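Local coordinates for D-threo-3-hydroxyaspartate dehydratase (PDB 3WQC), which catalyses the pyridoxal 5'-phosphate-dependent dehydration and deamination of D-threo-3-hydroxyaspartate to oxaloacetate and ammonium, helped by a divalent metal ion, at residues 156-167 with 208-218; 11-19 with 374-382. All coordinates share one frame; numbering follows the deposited sequence.

Overall arrangement
Contacts 1 and 2 sit on opposite sides of the chain's centre, their own centres 53 Å apart and their nearest atoms about 39 Å apart, so neither touches the other. Contact 1 pairs two outer helices of the TIM-barrel-like domain of the alanine racemase type, whereas contact 2 lays the N-terminal loop against a hairpin of the mixed beta sheet. Along the chain, contact 1 is nested inside the long loop that contact 2 closes, 354 residues intervening between the segments of the latter. Both lie away from the pyridoxal phosphate pocket and from the metal site at H361 and C363, although the L18 side chain of contact 2 is about 10 Å from a bound magnesium ion.

Contact 1 (156-167 with 208-218); sequences ADDTPLLLAIGR and QAAEALRAAGL
With CG anti to its carbonyl carbon (chi1 -80°) and chi2 extended, L162 directs CD1 onto A209, reaching its CB at 3.9 Å and also touching the methyl of A212. L163 has a similar first torsion, but its chi2 of 24° is unusual for leucine; its branch end closes on A216, CD2 lying 3.6 Å from A216 CB. In return, L213 pushes CD2 to 3.6 Å from the backbone O of L162 and on toward the CA of G166, where the lack of a side chain lets L213 and L218 approach the backbone. Segments 159-167 and 208-215, of two outer helices of the alanine racemase-type barrel, cross at -62°, axes 9.7 Å apart. L162 and A209 also rest on I145 of strand 140-146. A Schellman motif with G217 at C-prime ends the second helix and brings L218 against the backbone of G166 and the start of the R167 side chain, which it crosses at about a right angle. R167 NE reaches a water 2.8 Å away that donates to A216 O. Extended Q208 passes A156 O without a hydrogen bond. The join is largely apolar, leucines packed against small alanines and a glycine, with Q208 and a water-mediated link at the margins.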
loop_
_atom_site.group_PDB
_atom_site.type_symbol
_atom_site.label_atom_id
_atom_site.label_comp_id
_atom_site.label_asym_id
_atom_site.label_seq_id
_atom_site.Cartn_x
_atom_site.Cartn_y
_atom_site.Cartn_z
ATOM N N ALA B 156 11.191 -28.211 12.602
ATOM C CA ALA B 156 12.199 -29.072 11.985
ATOM C C ALA B 156 12.403 -30.388 12.801
ATOM O O ALA B 156 12.784 -31.402 12.223
ATOM C CB ALA B 156 13.525 -28.325 11.806
ATOM N N ASP B 157 12.155 -30.334 14.109
ATOM C CA ASP B 157 12.327 -31.507 14.942
ATOM C C ASP B 157 11.042 -32.312 15.167
ATOM O O ASP B 157 11.070 -33.267 15.960
ATOM C CB ASP B 157 12.888 -31.164 16.263
ATOM C CG ASP B 157 12.243 -30.092 16.889
ATOM O OD1 ASP B 157 11.203 -29.515 16.364
ATOM O OD2 ASP B 157 12.866 -29.724 17.892
ATOM N N ASP B 158 9.962 -31.970 14.453
ATOM C CA ASP B 158 8.670 -32.583 14.676
ATOM C C ASP B 158 8.535 -33.795 13.725
ATOM O O ASP B 158 7.678 -33.786 12.800
ATOM C CB ASP B 158 7.532 -31.558 14.505
ATOM C CG ASP B 158 6.207 -32.129 15.028
ATOM O OD1 ASP B 158 6.127 -33.460 15.232
ATOM O OD2 ASP B 158 5.235 -31.309 15.173
ATOM N N THR B 159 9.396 -34.810 13.912
ATOM C CA THR B 159 9.420 -36.000 13.013
ATOM C C THR B 159 8.008 -36.575 12.862
ATOM O O THR B 159 7.651 -36.964 11.757
ATOM C CB THR B 159 10.456 -37.011 13.509
ATOM O OG1 THR B 159 11.732 -36.356 13.354
ATOM C CG2 THR B 159 10.529 -38.223 12.695
ATOM N N PRO B 160 7.258 -36.783 13.946
ATOM C CA PRO B 160 5.965 -37.471 13.745
ATOM C C PRO B 160 5.049 -36.693 12.753
ATOM O O PRO B 160 4.376 -37.321 11.904
ATOM C CB PRO B 160 5.405 -37.543 15.166
ATOM C CG PRO B 160 6.619 -37.602 16.064
ATOM C CD PRO B 160 7.543 -36.560 15.377
ATOM N N LEU B 161 5.010 -35.375 12.892
ATOM C CA LEU B 161 4.089 -34.595 12.013
ATOM C C LEU B 161 4.686 -34.539 10.601
ATOM O O LEU B 161 3.942 -34.654 9.608
ATOM C CB LEU B 161 3.846 -33.187 12.512
ATOM C CG LEU B 161 3.026 -32.231 11.639
ATOM C CD1 LEU B 161 1.644 -32.858 11.461
ATOM C CD2 LEU B 161 2.907 -30.859 12.325
ATOM N N LEU B 162 6.012 -34.381 10.470
ATOM C CA LEU B 162 6.683 -34.411 9.117
ATOM C C LEU B 162 6.303 -35.713 8.422
ATOM O O LEU B 162 5.954 -35.712 7.221
ATOM C CB LEU B 162 8.232 -34.405 9.180
ATOM C CG LEU B 162 8.886 -33.167 9.387
ATOM C CD1 LEU B 162 10.405 -33.452 9.564
ATOM C CD2 LEU B 162 8.694 -32.294 8.099
ATOM N N LEU B 163 6.479 -36.859 9.129
ATOM C CA LEU B 163 6.186 -38.129 8.453
ATOM C C LEU B 163 4.706 -38.247 8.084
ATOM O O LEU B 163 4.340 -38.869 7.073
ATOM C CB LEU B 163 6.653 -39.331 9.293
ATOM C CG LEU B 163 8.142 -39.629 9.172
ATOM C CD1 LEU B 163 9.117 -38.580 8.767
ATOM C CD2 LEU B 163 8.583 -40.706 10.136
ATOM N N ALA B 164 3.834 -37.794 9.046
ATOM C CA ALA B 164 2.407 -37.935 8.774
ATOM C C ALA B 164 2.002 -37.147 7.500
ATOM O O ALA B 164 1.279 -37.626 6.635
ATOM C CB ALA B 164 1.594 -37.381 9.972
ATOM N N ILE B 165 2.574 -35.933 7.367
ATOM C CA ILE B 165 2.272 -35.146 6.155
ATOM C C ILE B 165 2.936 -35.775 4.933
ATOM O O ILE B 165 2.269 -35.906 3.865
ATOM C CB ILE B 165 2.808 -33.708 6.368
ATOM C CG1 ILE B 165 2.020 -33.030 7.504
ATOM C CG2 ILE B 165 2.717 -32.898 5.058
ATOM C CD1 ILE B 165 2.727 -31.728 7.961
ATOM N N GLY B 166 4.228 -36.172 5.066
ATOM C CA GLY B 166 4.856 -36.769 3.905
ATOM C C GLY B 166 4.176 -38.067 3.429
ATOM O O GLY B 166 4.022 -38.263 2.220
ATOM N N ARG B 167 3.765 -38.944 4.368
ATOM C CA ARG B 167 3.019 -40.156 3.973
ATOM C C ARG B 167 1.697 -39.842 3.369
ATOM O O ARG B 167 1.260 -40.479 2.427
ATOM C CB ARG B 167 2.924 -41.083 5.188
ATOM C CG ARG B 167 4.258 -41.662 5.569
ATOM C CD ARG B 167 4.180 -42.378 6.904
ATOM N NE ARG B 167 5.470 -43.021 7.205
ATOM C CZ ARG B 167 5.852 -43.283 8.460
ATOM N NH1 ARG B 167 5.115 -42.829 9.505
ATOM N NH2 ARG B 167 7.014 -43.875 8.678
ATOM N N GLN B 208 17.739 -30.952 8.234
ATOM C CA GLN B 208 17.282 -31.943 9.233
ATOM C C GLN B 208 15.923 -32.511 8.848
ATOM O O GLN B 208 15.694 -33.739 8.916
ATOM C CB GLN B 208 17.175 -31.275 10.623
ATOM C CG GLN B 208 16.597 -32.114 11.767
ATOM C CD GLN B 208 16.440 -31.334 13.071
ATOM O OE1 GLN B 208 16.674 -30.108 13.077
ATOM N NE2 GLN B 208 15.819 -31.915 14.042
ATOM N N ALA B 209 15.001 -31.619 8.423
ATOM C CA ALA B 209 13.650 -32.129 8.055
ATOM C C ALA B 209 13.775 -33.057 6.851
ATOM O O ALA B 209 13.105 -34.113 6.799
ATOM C CB ALA B 209 12.745 -30.940 7.723
ATOM N N ALA B 210 14.592 -32.655 5.831
ATOM C CA ALA B 210 14.713 -33.496 4.597
ATOM C C ALA B 210 15.287 -34.878 5.039
ATOM O O ALA B 210 14.823 -35.909 4.526
ATOM C CB ALA B 210 15.626 -32.835 3.596
ATOM N N GLU B 211 16.300 -34.815 5.907
ATOM C CA GLU B 211 16.940 -36.100 6.297
ATOM C C GLU B 211 15.986 -37.015 7.071
ATOM O O GLU B 211 16.056 -38.259 6.972
ATOM C CB GLU B 211 18.200 -35.855 7.097
ATOM C CG GLU B 211 19.259 -35.299 6.174
ATOM C CD GLU B 211 20.525 -34.879 6.909
ATOM O OE1 GLU B 211 21.562 -34.533 6.263
ATOM O OE2 GLU B 211 20.554 -34.883 8.163
ATOM N N ALA B 212 15.083 -36.421 7.855
ATOM C CA ALA B 212 14.062 -37.228 8.607
ATOM C C ALA B 212 13.102 -37.881 7.588
ATOM O O ALA B 212 12.796 -39.073 7.701
ATOM C CB ALA B 212 13.323 -36.348 9.608
ATOM N N LEU B 213 12.602 -37.100 6.602
ATOM C CA LEU B 213 11.705 -37.695 5.611
ATOM C C LEU B 213 12.425 -38.865 4.885
ATOM O O LEU B 213 11.849 -39.927 4.678
ATOM C CB LEU B 213 11.304 -36.612 4.586
ATOM C CG LEU B 213 10.312 -35.573 5.151
ATOM C CD1 LEU B 213 10.330 -34.389 4.134
ATOM C CD2 LEU B 213 8.891 -36.168 5.276
ATOM N N ARG B 214 13.670 -38.593 4.443
ATOM C CA ARG B 214 14.374 -39.643 3.649
ATOM C C ARG B 214 14.698 -40.859 4.547
ATOM O O ARG B 214 14.653 -41.991 4.080
ATOM C CB ARG B 214 15.697 -39.040 3.142
ATOM C CG ARG B 214 15.412 -37.926 2.085
ATOM C CD ARG B 214 16.887 -37.349 1.729
ATOM N NE ARG B 214 16.853 -36.208 1.008
ATOM C CZ ARG B 214 17.596 -35.168 1.201
ATOM N NH1 ARG B 214 18.660 -35.121 2.085
ATOM N NH2 ARG B 214 17.316 -34.160 0.467
ATOM N N ALA B 215 14.944 -40.626 5.850
ATOM C CA ALA B 215 15.205 -41.767 6.787
ATOM C C ALA B 215 13.930 -42.664 6.898
ATOM O O ALA B 215 14.063 -43.863 7.122
ATOM C CB ALA B 215 15.639 -41.243 8.165
ATOM N N ALA B 216 12.748 -42.111 6.672
ATOM C CA ALA B 216 11.465 -42.842 6.662
ATOM C C ALA B 216 11.149 -43.425 5.307
ATOM O O ALA B 216 10.021 -43.920 5.080
ATOM C CB ALA B 216 10.328 -41.895 7.178
ATOM N N GLY B 217 12.067 -43.335 4.330
ATOM C CA GLY B 217 11.800 -43.909 2.980
ATOM C C GLY B 217 11.032 -43.014 2.056
ATOM O O GLY B 217 10.610 -43.477 1.005
ATOM N N LEU B 218 10.865 -41.732 2.457
ATOM C CA LEU B 218 10.035 -40.809 1.626
ATOM C C LEU B 218 10.968 -39.978 0.747
ATOM O O LEU B 218 12.080 -39.649 1.195
ATOM C CB LEU B 218 9.237 -39.838 2.553
ATOM C CG LEU B 218 8.161 -40.581 3.374
ATOM C CD1 LEU B 218 7.742 -39.674 4.489
ATOM C CD2 LEU B 218 6.990 -40.911 2.430
HETATM O O HOH W 1 7.226 -43.793 5.130
#

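Contact 2 (11-19 with 374-382); sequences MQDTLLTLD and ALAADGSVQ
V381 is the main bump, set where the N-terminal loop lies against the beta hairpin of strands 371-375 and 381-385, whose connection includes a type I turn from A376 to G379. Its two methyls part company: CG2 enters the hollow between D13 and L18, 3.7 Å from D13 CB, while CG1 meets L15 CD2 at 4.1 Å. L18 and V381 reach toward each other tip to tip, whereas L15 lies across V381 at about a right angle. L15 crosses L375 in the same way, filling the groove beside both residues; V24 and R356, on two other strands of the same sheet, also touch L15. L15 owes its reach to chi1 of -60°, which puts CG beside the backbone N, and to an extended chi2.

At the turn, G379 presents a bare backbone to T14, whose CA approaches G379 O in a CH...O contact of 3.5 Å. Q12 lies extended over S380, its CD 3.4 Å from S380 OG, without a hydrogen bond between them. The loop holds its own bend: T17 OG1 donates to D13 OD1 and accepts from T14 N, and T14 forms an ST turn with L16 N. Water 2 bridges L15 N and G379 O. One direct hydrogen bond joins the segments, V381 N to D13 O at 3.1 Å, with the donor lying 35° out of the carbonyl plane.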
loop_
_atom_site.group_PDB
_atom_site.type_symbol
_atom_site.label_atom_id
_atom_site.label_comp_id
_atom_site.label_asym_id
_atom_site.label_seq_id
_atom_site.Cartn_x
_atom_site.Cartn_y
_atom_site.Cartn_z
ATOM N N MET B 11 8.532 10.977 -28.270
ATOM C CA MET B 11 7.672 10.458 -27.183
ATOM C C MET B 11 8.456 9.998 -25.955
ATOM O O MET B 11 7.841 9.626 -24.945
ATOM C CB MET B 11 6.739 9.307 -27.657
ATOM C CG MET B 11 5.787 9.619 -28.817
ATOM S SD MET B 11 4.384 10.684 -28.340
ATOM C CE MET B 11 4.901 12.289 -28.984
ATOM N N GLN B 12 9.791 10.015 -26.017
ATOM C CA GLN B 12 10.615 9.435 -24.945
ATOM C C GLN B 12 10.689 10.233 -23.624
ATOM O O GLN B 12 11.023 11.422 -23.616
ATOM C CB GLN B 12 11.999 9.269 -25.458
ATOM C CG GLN B 12 12.811 8.335 -24.606
ATOM C CD GLN B 12 14.145 8.093 -25.252
ATOM O OE1 GLN B 12 15.062 8.924 -25.163
ATOM N NE2 GLN B 12 14.261 6.969 -25.921
ATOM N N ASP B 13 10.386 9.598 -22.502
ATOM C CA ASP B 13 10.423 10.317 -21.206
ATOM C C ASP B 13 11.754 10.249 -20.507
ATOM O O ASP B 13 12.563 9.354 -20.758
ATOM C CB ASP B 13 9.322 9.843 -20.263
ATOM C CG ASP B 13 7.955 10.488 -20.607
ATOM O OD1 ASP B 13 7.776 11.707 -20.504
ATOM O OD2 ASP B 13 7.041 9.798 -20.981
ATOM N N THR B 14 11.991 11.191 -19.606
ATOM C CA THR B 14 13.167 11.214 -18.712
ATOM C C THR B 14 12.661 11.563 -17.342
ATOM O O THR B 14 11.441 11.722 -17.142
ATOM C CB THR B 14 14.133 12.352 -19.110
ATOM O OG1 THR B 14 13.430 13.570 -18.894
ATOM C CG2 THR B 14 14.545 12.268 -20.612
ATOM N N LEU B 15 13.551 11.673 -16.361
ATOM C CA LEU B 15 13.115 12.027 -15.008
ATOM C C LEU B 15 12.589 13.430 -14.913
ATOM O O LEU B 15 11.922 13.785 -13.940
ATOM C CB LEU B 15 14.197 11.813 -13.958
ATOM C CG LEU B 15 14.707 10.402 -13.840
ATOM C CD1 LEU B 15 15.582 10.421 -12.613
ATOM C CD2 LEU B 15 13.580 9.403 -13.574
ATOM N N LEU B 16 12.867 14.246 -15.936
ATOM C CA LEU B 16 12.348 15.606 -15.933
ATOM C C LEU B 16 10.958 15.698 -16.490
ATOM O O LEU B 16 10.252 16.743 -16.266
ATOM C CB LEU B 16 13.275 16.497 -16.802
ATOM C CG LEU B 16 14.632 16.771 -16.172
ATOM C CD1 LEU B 16 15.412 17.632 -17.139
ATOM C CD2 LEU B 16 14.444 17.502 -14.851
ATOM N N THR B 17 10.551 14.717 -17.323
ATOM C CA THR B 17 9.276 14.828 -18.047
ATOM C C THR B 17 8.190 13.918 -17.455
ATOM O O THR B 17 7.023 14.131 -17.693
ATOM C CB THR B 17 9.393 14.502 -19.562
ATOM O OG1 THR B 17 9.751 13.114 -19.721
ATOM C CG2 THR B 17 10.425 15.444 -20.225
ATOM N N LEU B 18 8.577 12.907 -16.658
ATOM C CA LEU B 18 7.573 12.065 -15.983
ATOM C C LEU B 18 6.654 12.874 -15.061
ATOM O O LEU B 18 7.111 13.869 -14.420
ATOM C CB LEU B 18 8.301 11.046 -15.086
ATOM C CG LEU B 18 8.907 9.837 -15.844
ATOM C CD1 LEU B 18 9.723 9.009 -14.884
ATOM C CD2 LEU B 18 7.874 8.991 -16.634
ATOM N N ASP B 19 5.403 12.474 -14.929
ATOM C CA ASP B 19 4.637 13.004 -13.792
ATOM C C ASP B 19 5.124 12.321 -12.513
ATOM O O ASP B 19 5.809 11.241 -12.563
ATOM C CB ASP B 19 3.160 12.705 -14.010
ATOM C CG ASP B 19 2.210 13.521 -13.064
ATOM O OD1 ASP B 19 2.668 14.547 -12.452
ATOM O OD2 ASP B 19 0.993 13.149 -12.957
ATOM N N ALA B 374 11.777 2.245 -15.799
ATOM C CA ALA B 374 13.135 1.632 -15.792
ATOM C C ALA B 374 14.121 2.615 -16.436
ATOM O O ALA B 374 13.940 2.976 -17.591
ATOM C CB ALA B 374 13.110 0.363 -16.617
ATOM N N LEU B 375 15.007 3.149 -15.616
ATOM C CA LEU B 375 15.921 4.238 -15.993
ATOM C C LEU B 375 17.218 3.677 -16.554
ATOM O O LEU B 375 17.984 3.028 -15.795
ATOM C CB LEU B 375 16.199 5.124 -14.783
ATOM C CG LEU B 375 17.232 6.259 -14.942
ATOM C CD1 LEU B 375 16.685 7.333 -15.911
ATOM C CD2 LEU B 375 17.518 6.869 -13.562
ATOM N N ALA B 376 17.479 3.928 -17.838
ATOM C CA ALA B 376 18.745 3.548 -18.471
ATOM C C ALA B 376 19.883 4.558 -18.242
ATOM O O ALA B 376 19.644 5.691 -17.754
ATOM C CB ALA B 376 18.504 3.374 -19.951
ATOM N N ALA B 377 21.127 4.164 -18.528
ATOM C CA ALA B 377 22.286 5.011 -18.267
ATOM C C ALA B 377 22.157 6.316 -19.062
ATOM O O ALA B 377 22.667 7.329 -18.606
ATOM C CB ALA B 377 23.567 4.270 -18.632
ATOM N N ASP B 378 21.476 6.311 -20.213
ATOM C CA ASP B 378 21.329 7.539 -21.057
ATOM C C ASP B 378 20.280 8.571 -20.500
ATOM O O ASP B 378 20.056 9.639 -21.109
ATOM C CB ASP B 378 21.089 7.179 -22.515
ATOM C CG ASP B 378 19.744 6.563 -22.791
ATOM O OD1 ASP B 378 18.923 6.290 -21.854
ATOM O OD2 ASP B 378 19.519 6.357 -23.993
ATOM N N GLY B 379 19.619 8.234 -19.387
ATOM C CA GLY B 379 18.594 9.071 -18.792
ATOM C C GLY B 379 17.162 8.824 -19.250
ATOM O O GLY B 379 16.238 9.448 -18.682
ATOM N N SER B 380 16.987 7.975 -20.295
ATOM C CA SER B 380 15.740 7.510 -20.882
ATOM C C SER B 380 15.039 6.593 -19.871
ATOM O O SER B 380 15.746 5.808 -19.177
ATOM C CB SER B 380 16.362 6.582 -21.978
ATOM O OG SER B 380 15.450 6.103 -22.823
ATOM N N VAL B 381 13.691 6.667 -19.760
ATOM C CA VAL B 381 12.962 5.672 -19.025
ATOM C C VAL B 381 12.027 4.849 -19.927
ATOM O O VAL B 381 11.617 5.307 -21.033
ATOM C CB VAL B 381 12.139 6.281 -17.819
ATOM C CG1 VAL B 381 13.072 6.801 -16.717
ATOM C CG2 VAL B 381 11.099 7.347 -18.279
ATOM N N GLN B 382 11.668 3.651 -19.450
ATOM C CA GLN B 382 10.686 2.825 -20.146
ATOM C C GLN B 382 9.698 2.344 -19.139
ATOM O O GLN B 382 10.106 2.046 -18.010
ATOM C CB GLN B 382 11.400 1.617 -20.733
ATOM C CG GLN B 382 10.606 0.821 -21.706
ATOM C CD GLN B 382 11.510 -0.245 -22.361
ATOM O OE1 GLN B 382 12.042 -1.100 -21.642
ATOM N NE2 GLN B 382 11.759 -0.146 -23.678
HETATM O O HOH W 2 16.407 11.175 -16.791
#